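Local coordinates for leucine-rich repeat protein (Bacteroides thetaiotaomicron, PDB 4ECN), which is of unknown function but, as an extracellular leucine-rich repeat protein, probably binds another protein, at residues A[403-414]-A[754-762]; A[617-626]-A[637-648]. All coordinates share one frame; numbering follows the deposited sequence.

Contact 1 (A[403-414]-A[754-762]); sequences LLQDAINRNPEM and YLSNMDVSY
Leu403 lays its CD2 methyl against the carboxylate of Asp759, with CD2 3.5 Å from OD2. Its CG stands anti to the backbone N (chi1 160°), which carries the branch toward the strand. Asp759 OD1 accepts from Ser761 N, an Asx turn, and from Ser761 OG at 2.7 Å; OD2 is bonded to Ser401, just before the helix, which ties the strand to the helix start. Leu404 comes closest to Asn757 in backbone register, their CA atoms 5.9 Å apart. Its two methyls rest on the strand at successive places. CD2 touches Asn757 CB at 3.6 Å and also reaches the backbone N of Met758, while CD1 and CG rest on Asp759 CB. One turn on, the Ala407 methyl meets the side-chain amide of Asn757. Ile408 brings CG1 to the same amide, crossing at about a right angle. After the helix, Asn411 OD1 accepts from Glu413 N at 2.8 Å, another Asx turn. Met414, a selenomethionine, sends CE to within 4.0 Å of Ser756 OG. That hydroxyl is hydrogen-bonded to Lys779 and Gln777. Helix 403-409 runs nearly antiparallel to strand 757-759, at 171°, with the axes 8.4 Å apart. It lies on the face of the leucine-rich repeat sheet that carries Asn757 and Asp759, opposite the face of Met758. There Leu404 also touches strand 732-734, Ala407 strand 780-782, and Leu403 strands 780-782 and 810-812.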
loop_
_atom_site.group_PDB
_atom_site.type_symbol
_atom_site.label_atom_id
_atom_site.label_comp_id
_atom_site.label_asym_id
_atom_site.label_seq_id
_atom_site.Cartn_x
_atom_site.Cartn_y
_atom_site.Cartn_z
ATOM N N LEU A 403 29.371 9.436 15.362
ATOM C CA LEU A 403 29.888 10.657 16.004
ATOM C C LEU A 403 29.299 11.940 15.383
ATOM O O LEU A 403 28.789 12.791 16.126
ATOM C CB LEU A 403 31.431 10.709 15.900
ATOM C CG LEU A 403 32.125 12.086 16.079
ATOM C CD1 LEU A 403 31.976 12.644 17.485
ATOM C CD2 LEU A 403 33.578 12.008 15.713
ATOM N N LEU A 404 29.391 12.078 14.032
ATOM C CA LEU A 404 28.975 13.285 13.318
ATOM C C LEU A 404 27.462 13.439 13.330
ATOM O O LEU A 404 26.977 14.564 13.365
ATOM C CB LEU A 404 29.510 13.309 11.873
ATOM C CG LEU A 404 31.060 13.275 11.711
ATOM C CD1 LEU A 404 31.469 13.555 10.314
ATOM C CD2 LEU A 404 31.747 14.286 12.597
ATOM N N GLN A 405 26.724 12.339 13.394
ATOM C CA GLN A 405 25.268 12.404 13.462
ATOM C C GLN A 405 24.843 12.894 14.820
ATOM O O GLN A 405 24.023 13.786 14.895
ATOM C CB GLN A 405 24.635 11.053 13.154
ATOM C CG GLN A 405 24.833 10.579 11.713
ATOM C CD GLN A 405 23.965 9.391 11.432
ATOM O OE1 GLN A 405 22.807 9.314 11.857
ATOM N NE2 GLN A 405 24.488 8.456 10.676
ATOM N N ASP A 406 25.455 12.363 15.888
ATOM C CA ASP A 406 25.212 12.737 17.276
ATOM C C ASP A 406 25.444 14.231 17.445
ATOM O O ASP A 406 24.550 14.925 17.928
ATOM C CB ASP A 406 26.111 11.915 18.212
ATOM C CG ASP A 406 25.783 10.428 18.211
ATOM O OD1 ASP A 406 24.662 10.057 17.746
ATOM O OD2 ASP A 406 26.639 9.628 18.675
ATOM N N ALA A 407 26.591 14.729 16.933
ATOM C CA ALA A 407 26.977 16.139 16.936
ATOM C C ALA A 407 25.872 17.053 16.308
ATOM O O ALA A 407 25.547 18.094 16.881
ATOM C CB ALA A 407 28.283 16.306 16.182
ATOM N N ILE A 408 25.276 16.635 15.175
ATOM C CA ILE A 408 24.221 17.387 14.474
ATOM C C ILE A 408 22.891 17.329 15.247
ATOM O O ILE A 408 22.194 18.352 15.351
ATOM C CB ILE A 408 24.046 16.859 13.023
ATOM C CG1 ILE A 408 25.288 17.271 12.193
ATOM C CG2 ILE A 408 22.757 17.394 12.383
ATOM C CD1 ILE A 408 25.489 16.594 10.876
ATOM N N ASN A 409 22.538 16.141 15.757
ATOM C CA ASN A 409 21.297 15.918 16.485
ATOM C C ASN A 409 21.235 16.720 17.764
ATOM O O ASN A 409 20.151 17.230 18.071
ATOM C CB ASN A 409 21.097 14.455 16.799
ATOM C CG ASN A 409 20.691 13.642 15.593
ATOM O OD1 ASN A 409 20.049 14.131 14.647
ATOM N ND2 ASN A 409 21.030 12.364 15.626
ATOM N N ARG A 410 22.375 16.897 18.478
ATOM C CA ARG A 410 22.370 17.706 19.700
ATOM C C ARG A 410 22.759 19.173 19.385
ATOM O O ARG A 410 23.086 19.913 20.311
ATOM C CB ARG A 410 23.266 17.114 20.805
ATOM C CG ARG A 410 24.737 17.071 20.503
ATOM C CD ARG A 410 25.504 16.457 21.641
ATOM N NE ARG A 410 26.898 16.298 21.244
ATOM C CZ ARG A 410 27.443 15.157 20.837
ATOM N NH1 ARG A 410 26.736 14.032 20.851
ATOM N NH2 ARG A 410 28.720 15.119 20.475
ATOM N N ASN A 411 22.681 19.605 18.110
ATOM C CA ASN A 411 22.937 20.989 17.727
ATOM C C ASN A 411 21.600 21.628 17.330
ATOM O O ASN A 411 21.030 21.241 16.310
ATOM C CB ASN A 411 23.992 21.101 16.608
ATOM C CG ASN A 411 24.386 22.528 16.233
ATOM O OD1 ASN A 411 23.684 23.507 16.525
ATOM N ND2 ASN A 411 25.524 22.685 15.567
ATOM N N PRO A 412 21.072 22.599 18.110
ATOM C CA PRO A 412 19.764 23.199 17.765
ATOM C C PRO A 412 19.838 24.163 16.568
ATOM O O PRO A 412 18.786 24.547 16.044
ATOM C CB PRO A 412 19.368 23.945 19.041
ATOM C CG PRO A 412 20.340 23.463 20.117
ATOM C CD PRO A 412 21.589 23.162 19.372
ATOM N N GLU A 413 21.064 24.522 16.111
ATOM C CA GLU A 413 21.272 25.377 14.931
ATOM C C GLU A 413 21.106 24.585 13.606
ATOM O O GLU A 413 21.152 25.193 12.534
ATOM C CB GLU A 413 22.668 26.034 14.944
ATOM C CG GLU A 413 22.970 26.986 16.091
ATOM C CD GLU A 413 24.360 27.599 16.005
ATOM O OE1 GLU A 413 25.362 26.852 16.119
ATOM O OE2 GLU A 413 24.443 28.835 15.821
HETATM N N MSE A 414 20.966 23.236 13.678
HETATM C CA MSE A 414 20.812 22.345 12.520
HETATM C C MSE A 414 19.603 21.427 12.724
HETATM O O MSE A 414 19.312 21.052 13.862
HETATM C CB MSE A 414 22.093 21.523 12.290
HETATM C CG MSE A 414 23.316 22.365 11.882
HETATM SE SE MSE A 414 25.069 21.438 12.135
HETATM C CE MSE A 414 26.354 22.918 11.732
ATOM N N TYR A 754 33.707 28.171 10.525
ATOM C CA TYR A 754 32.490 27.653 11.129
ATOM C C TYR A 754 32.488 26.137 11.195
ATOM O O TYR A 754 31.425 25.552 11.437
ATOM C CB TYR A 754 31.273 28.142 10.332
ATOM C CG TYR A 754 31.146 29.649 10.289
ATOM C CD1 TYR A 754 30.512 30.348 11.315
ATOM C CD2 TYR A 754 31.653 30.380 9.218
ATOM C CE1 TYR A 754 30.409 31.740 11.287
ATOM C CE2 TYR A 754 31.554 31.772 9.178
ATOM C CZ TYR A 754 30.931 32.447 10.212
ATOM O OH TYR A 754 30.857 33.817 10.155
ATOM N N LEU A 755 33.674 25.493 11.026
ATOM C CA LEU A 755 33.836 24.037 11.077
ATOM C C LEU A 755 33.299 23.525 12.399
ATOM O O LEU A 755 33.766 23.962 13.435
ATOM C CB LEU A 755 35.316 23.641 10.873
ATOM C CG LEU A 755 35.674 22.117 10.957
ATOM C CD1 LEU A 755 34.897 21.248 9.918
ATOM C CD2 LEU A 755 37.174 21.902 10.852
ATOM N N SER A 756 32.241 22.701 12.366
ATOM C CA SER A 756 31.617 22.166 13.578
ATOM C C SER A 756 31.954 20.691 13.801
ATOM O O SER A 756 32.307 20.317 14.920
ATOM C CB SER A 756 30.094 22.322 13.536
ATOM O OG SER A 756 29.637 23.584 13.990
ATOM N N ASN A 757 31.796 19.845 12.771
ATOM C CA ASN A 757 31.958 18.409 12.947
ATOM C C ASN A 757 32.971 17.824 11.978
ATOM O O ASN A 757 32.855 18.017 10.761
ATOM C CB ASN A 757 30.599 17.727 12.744
ATOM C CG ASN A 757 29.434 18.568 13.181
ATOM O OD1 ASN A 757 29.304 18.925 14.358
ATOM N ND2 ASN A 757 28.650 19.025 12.206
HETATM N N MSE A 758 33.961 17.086 12.511
HETATM C CA MSE A 758 34.973 16.459 11.659
HETATM C C MSE A 758 35.368 15.100 12.199
HETATM O O MSE A 758 35.632 14.955 13.393
HETATM C CB MSE A 758 36.220 17.336 11.484
HETATM C CG MSE A 758 37.164 16.763 10.439
HETATM SE SE MSE A 758 38.406 18.033 9.754
HETATM C CE MSE A 758 39.465 16.858 8.694
ATOM N N ASP A 759 35.430 14.109 11.302
ATOM C CA ASP A 759 35.817 12.753 11.667
ATOM C C ASP A 759 36.904 12.240 10.714
ATOM O O ASP A 759 36.669 12.109 9.507
ATOM C CB ASP A 759 34.601 11.809 11.682
ATOM C CG ASP A 759 34.763 10.562 12.536
ATOM O OD1 ASP A 759 35.921 10.175 12.819
ATOM O OD2 ASP A 759 33.737 9.951 12.891
ATOM N N VAL A 760 38.107 12.006 11.267
ATOM C CA VAL A 760 39.253 11.475 10.533
ATOM C C VAL A 760 39.628 10.094 11.108
ATOM O O VAL A 760 40.783 9.669 10.976
ATOM C CB VAL A 760 40.485 12.423 10.475
ATOM C CG1 VAL A 760 40.278 13.508 9.440
ATOM C CG2 VAL A 760 40.842 13.015 11.834
ATOM N N SER A 761 38.631 9.378 11.707
ATOM C CA SER A 761 38.842 8.038 12.256
ATOM C C SER A 761 39.194 7.058 11.155
ATOM O O SER A 761 38.699 7.203 10.031
ATOM C CB SER A 761 37.617 7.548 13.013
ATOM O OG SER A 761 37.400 8.374 14.141
ATOM N N TYR A 762 40.050 6.055 11.475
ATOM C CA TYR A 762 40.508 5.015 10.543
ATOM C C TYR A 762 41.267 5.686 9.403
ATOM O O TYR A 762 40.764 5.830 8.293
ATOM C CB TYR A 762 39.337 4.152 10.037
ATOM C CG TYR A 762 38.634 3.374 11.135
ATOM C CD1 TYR A 762 37.595 3.944 11.866
ATOM C CD2 TYR A 762 38.978 2.054 11.413
ATOM C CE1 TYR A 762 36.940 3.231 12.869
ATOM C CE2 TYR A 762 38.323 1.329 12.407
ATOM C CZ TYR A 762 37.318 1.927 13.150
ATOM O OH TYR A 762 36.680 1.210 14.144
#

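Contact 2 (A[617-626]-A[637-648]); sequences FTDQVEGLGF and IFNAKSVYVMGS
Tyr644 OH donates to Val621 O at 2.7 Å from above the carbonyl plane. With chi1 at 176°, CG lying opposite the backbone N, the ring reaches beneath the 619-620 peptide, and Asp619 O sits over its centre. A phenylalanine here would probably leave Val621 O without this donor. Water 1 donates to Glu622 OE1 and weakly to Tyr644 OH. Glu622 O takes two backbone donors, Ser648 N at 3.0 Å and, weakly, Gly647 N. Leu624 N returns a nearly straight bond to Ser648 O (167°, 3.2 Å), and water 2 donates to Leu624 O. Gly623 and Ser648 thus pair as a parallel bridge. Inside, Met646 SE touches both Val621 CG1 and Leu624 CD1, 3.7 Å from each. SE also stands above the Phe617 ring at a distance, a Met-aromatic contact. The Phe617 and Phe638 rings are near parallel but slid apart. Phe626 CZ meets the edge of the Phe638 ring, and Ile637 CD1 touches Phe617 CZ. Parallel strands of successive turns, bonded side by side with apolar side chains packed behind them, are characteristic of a leucine-rich repeat solenoid; here Leu624, Met646 and the phenylalanines supply that core.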
loop_
_atom_site.group_PDB
_atom_site.type_symbol
_atom_site.label_atom_id
_atom_site.label_comp_id
_atom_site.label_asym_id
_atom_site.label_seq_id
_atom_site.Cartn_x
_atom_site.Cartn_y
_atom_site.Cartn_z
ATOM N N PHE A 617 17.421 20.595 -14.154
ATOM C CA PHE A 617 16.728 20.415 -12.891
ATOM C C PHE A 617 15.914 21.645 -12.541
ATOM O O PHE A 617 16.232 22.741 -13.015
ATOM C CB PHE A 617 17.743 20.098 -11.777
ATOM C CG PHE A 617 18.554 18.846 -12.036
ATOM C CD1 PHE A 617 18.029 17.582 -11.751
ATOM C CD2 PHE A 617 19.832 18.925 -12.588
ATOM C CE1 PHE A 617 18.771 16.419 -12.022
ATOM C CE2 PHE A 617 20.579 17.765 -12.835
ATOM C CZ PHE A 617 20.042 16.519 -12.560
ATOM N N THR A 618 14.847 21.457 -11.726
ATOM C CA THR A 618 13.962 22.540 -11.280
ATOM C C THR A 618 14.475 23.131 -9.956
ATOM O O THR A 618 15.368 22.576 -9.317
ATOM C CB THR A 618 12.485 22.083 -11.149
ATOM O OG1 THR A 618 12.307 21.168 -10.071
ATOM C CG2 THR A 618 11.931 21.516 -12.423
ATOM N N ASP A 619 13.893 24.274 -9.569
ATOM C CA ASP A 619 14.173 25.036 -8.354
ATOM C C ASP A 619 13.439 24.404 -7.127
ATOM O O ASP A 619 13.264 25.049 -6.076
ATOM C CB ASP A 619 13.746 26.501 -8.570
ATOM C CG ASP A 619 12.250 26.733 -8.793
ATOM O OD1 ASP A 619 11.614 25.922 -9.523
ATOM O OD2 ASP A 619 11.733 27.763 -8.311
ATOM N N GLN A 620 13.041 23.123 -7.264
ATOM C CA GLN A 620 12.292 22.404 -6.238
ATOM C C GLN A 620 13.016 21.130 -5.801
ATOM O O GLN A 620 12.509 20.444 -4.913
ATOM C CB GLN A 620 10.876 22.039 -6.766
ATOM C CG GLN A 620 9.999 23.188 -7.286
ATOM C CD GLN A 620 9.736 24.308 -6.292
ATOM O OE1 GLN A 620 9.803 24.147 -5.056
ATOM N NE2 GLN A 620 9.418 25.486 -6.824
ATOM N N VAL A 621 14.187 20.817 -6.411
ATOM C CA VAL A 621 14.968 19.588 -6.165
ATOM C C VAL A 621 15.387 19.462 -4.716
ATOM O O VAL A 621 16.004 20.377 -4.170
ATOM C CB VAL A 621 16.233 19.476 -7.058
ATOM C CG1 VAL A 621 17.072 18.280 -6.642
ATOM C CG2 VAL A 621 15.880 19.405 -8.547
ATOM N N GLU A 622 15.103 18.308 -4.106
ATOM C CA GLU A 622 15.565 18.074 -2.745
ATOM C C GLU A 622 16.862 17.218 -2.822
ATOM O O GLU A 622 17.940 17.787 -2.685
ATOM C CB GLU A 622 14.484 17.464 -1.840
ATOM C CG GLU A 622 14.956 17.185 -0.415
ATOM C CD GLU A 622 15.719 18.267 0.338
ATOM O OE1 GLU A 622 15.273 19.441 0.355
ATOM O OE2 GLU A 622 16.759 17.918 0.944
ATOM N N GLY A 623 16.761 15.917 -3.107
ATOM C CA GLY A 623 17.911 15.024 -3.210
ATOM C C GLY A 623 17.860 14.113 -4.419
ATOM O O GLY A 623 16.822 13.497 -4.718
ATOM N N LEU A 624 18.985 14.052 -5.140
ATOM C CA LEU A 624 19.181 13.243 -6.342
ATOM C C LEU A 624 20.009 11.999 -6.020
ATOM O O LEU A 624 20.927 12.078 -5.201
ATOM C CB LEU A 624 19.880 14.091 -7.391
ATOM C CG LEU A 624 19.238 15.422 -7.757
ATOM C CD1 LEU A 624 20.117 16.160 -8.707
ATOM C CD2 LEU A 624 17.873 15.234 -8.402
ATOM N N GLY A 625 19.679 10.868 -6.636
ATOM C CA GLY A 625 20.379 9.618 -6.369
ATOM C C GLY A 625 21.098 9.038 -7.561
ATOM O O GLY A 625 20.479 8.784 -8.606
ATOM N N PHE A 626 22.425 8.847 -7.411
ATOM C CA PHE A 626 23.297 8.241 -8.424
ATOM C C PHE A 626 24.185 7.194 -7.766
ATOM O O PHE A 626 25.198 6.786 -8.346
ATOM C CB PHE A 626 24.162 9.296 -9.144
ATOM C CG PHE A 626 23.473 10.568 -9.574
ATOM C CD1 PHE A 626 23.402 11.663 -8.716
ATOM C CD2 PHE A 626 22.917 10.682 -10.842
ATOM C CE1 PHE A 626 22.779 12.834 -9.114
ATOM C CE2 PHE A 626 22.295 11.858 -11.244
ATOM C CZ PHE A 626 22.226 12.924 -10.376
ATOM N N ILE A 637 26.492 18.273 -14.796
ATOM C CA ILE A 637 25.084 18.534 -15.085
ATOM C C ILE A 637 24.439 19.477 -14.044
ATOM O O ILE A 637 23.214 19.630 -14.053
ATOM C CB ILE A 637 24.291 17.206 -15.185
ATOM C CG1 ILE A 637 24.450 16.330 -13.926
ATOM C CG2 ILE A 637 24.676 16.449 -16.462
ATOM C CD1 ILE A 637 23.400 15.210 -13.797
ATOM N N PHE A 638 25.250 20.142 -13.197
ATOM C CA PHE A 638 24.753 21.076 -12.174
ATOM C C PHE A 638 25.390 22.448 -12.375
ATOM O O PHE A 638 26.229 22.585 -13.256
ATOM C CB PHE A 638 25.023 20.544 -10.754
ATOM C CG PHE A 638 24.693 19.079 -10.575
ATOM C CD1 PHE A 638 23.379 18.651 -10.480
ATOM C CD2 PHE A 638 25.702 18.126 -10.517
ATOM C CE1 PHE A 638 23.077 17.300 -10.324
ATOM C CE2 PHE A 638 25.393 16.770 -10.376
ATOM C CZ PHE A 638 24.082 16.369 -10.273
ATOM N N ASN A 639 24.960 23.471 -11.618
ATOM C CA ASN A 639 25.516 24.817 -11.730
ATOM C C ASN A 639 25.574 25.445 -10.358
ATOM O O ASN A 639 24.536 25.656 -9.755
ATOM C CB ASN A 639 24.704 25.684 -12.700
ATOM C CG ASN A 639 25.304 27.036 -13.059
ATOM O OD1 ASN A 639 26.488 27.340 -12.821
ATOM N ND2 ASN A 639 24.491 27.868 -13.693
ATOM N N ALA A 640 26.779 25.744 -9.862
ATOM C CA ALA A 640 26.964 26.335 -8.547
ATOM C C ALA A 640 26.570 27.815 -8.547
ATOM O O ALA A 640 26.401 28.410 -7.472
ATOM C CB ALA A 640 28.405 26.168 -8.111
ATOM N N LYS A 641 26.418 28.407 -9.758
ATOM C CA LYS A 641 26.012 29.801 -9.954
ATOM C C LYS A 641 24.462 29.934 -9.874
ATOM O O LYS A 641 23.929 31.055 -9.945
ATOM C CB LYS A 641 26.557 30.359 -11.291
ATOM C CG LYS A 641 28.014 30.831 -11.169
ATOM C CD LYS A 641 28.595 31.543 -12.402
ATOM C CE LYS A 641 29.085 30.613 -13.493
ATOM N NZ LYS A 641 29.708 31.358 -14.623
ATOM N N SER A 642 23.756 28.796 -9.696
ATOM C CA SER A 642 22.303 28.752 -9.567
ATOM C C SER A 642 21.870 29.335 -8.222
ATOM O O SER A 642 22.435 29.014 -7.179
ATOM C CB SER A 642 21.775 27.324 -9.722
ATOM O OG SER A 642 20.370 27.265 -9.521
ATOM N N VAL A 643 20.839 30.167 -8.263
ATOM C CA VAL A 643 20.249 30.831 -7.101
ATOM C C VAL A 643 19.558 29.799 -6.189
ATOM O O VAL A 643 19.409 30.062 -4.998
ATOM C CB VAL A 643 19.252 31.926 -7.564
ATOM C CG1 VAL A 643 18.970 32.912 -6.438
ATOM C CG2 VAL A 643 19.781 32.668 -8.789
ATOM N N TYR A 644 19.097 28.658 -6.748
ATOM C CA TYR A 644 18.429 27.636 -5.946
ATOM C C TYR A 644 19.471 26.597 -5.521
ATOM O O TYR A 644 20.240 26.095 -6.347
ATOM C CB TYR A 644 17.204 26.971 -6.653
ATOM C CG TYR A 644 16.604 25.854 -5.813
ATOM C CD1 TYR A 644 15.946 26.131 -4.615
ATOM C CD2 TYR A 644 16.827 24.511 -6.134
ATOM C CE1 TYR A 644 15.504 25.109 -3.770
ATOM C CE2 TYR A 644 16.369 23.477 -5.304
ATOM C CZ TYR A 644 15.702 23.784 -4.124
ATOM O OH TYR A 644 15.236 22.792 -3.284
ATOM N N VAL A 645 19.479 26.267 -4.228
ATOM C CA VAL A 645 20.440 25.310 -3.700
ATOM C C VAL A 645 19.702 24.028 -3.324
ATOM O O VAL A 645 18.951 23.997 -2.335
ATOM C CB VAL A 645 21.249 25.903 -2.497
ATOM C CG1 VAL A 645 22.200 24.879 -1.897
ATOM C CG2 VAL A 645 22.014 27.153 -2.913
HETATM N N MSE A 646 19.957 22.955 -4.112
HETATM C CA MSE A 646 19.433 21.598 -3.874
HETATM C C MSE A 646 19.842 21.095 -2.495
HETATM O O MSE A 646 20.863 21.541 -1.961
HETATM C CB MSE A 646 19.942 20.615 -4.933
HETATM C CG MSE A 646 19.676 21.039 -6.363
HETATM SE SE MSE A 646 20.394 19.693 -7.592
HETATM C CE MSE A 646 22.340 19.820 -7.196
ATOM N N GLY A 647 19.060 20.188 -1.926
ATOM C CA GLY A 647 19.379 19.617 -0.623
ATOM C C GLY A 647 20.623 18.743 -0.647
ATOM O O GLY A 647 21.469 18.845 0.256
ATOM N N SER A 648 20.762 17.888 -1.697
ATOM C CA SER A 648 21.894 16.975 -1.781
ATOM C C SER A 648 22.051 16.213 -3.135
ATOM O O SER A 648 21.091 16.042 -3.896
ATOM C CB SER A 648 21.750 15.916 -0.691
ATOM O OG SER A 648 20.505 15.236 -0.770
HETATM O O HOH W 1 16.269 22.225 -0.112
HETATM O O HOH W 2 20.512 12.436 -2.569
#

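Both contacts involve the same parallel sheet, with nearest atoms about 12 Å apart. Contact 2 joins strand 623-625 to the next strand, 646-650, between segments close in sequence. Contact 1 joins strand 757-759, further along the sheet, to a helix far earlier in the chain. Contact 1 is buried, and its segments meet through aliphatic branches and polar side chains whose hydrogen bonds lie within a segment or reach outside partners. Contact 2 is partly buried: backbone bonds, a tyrosine hydroxyl and a mixed aliphatic and aromatic core hold it, while Asp619, Gln620 and Glu622 are exposed. Contact 2 joins neighbouring turns of the solenoid; contact 1 lays a helix from a long excursion between strands 351-353 and 452-456 on its sheet.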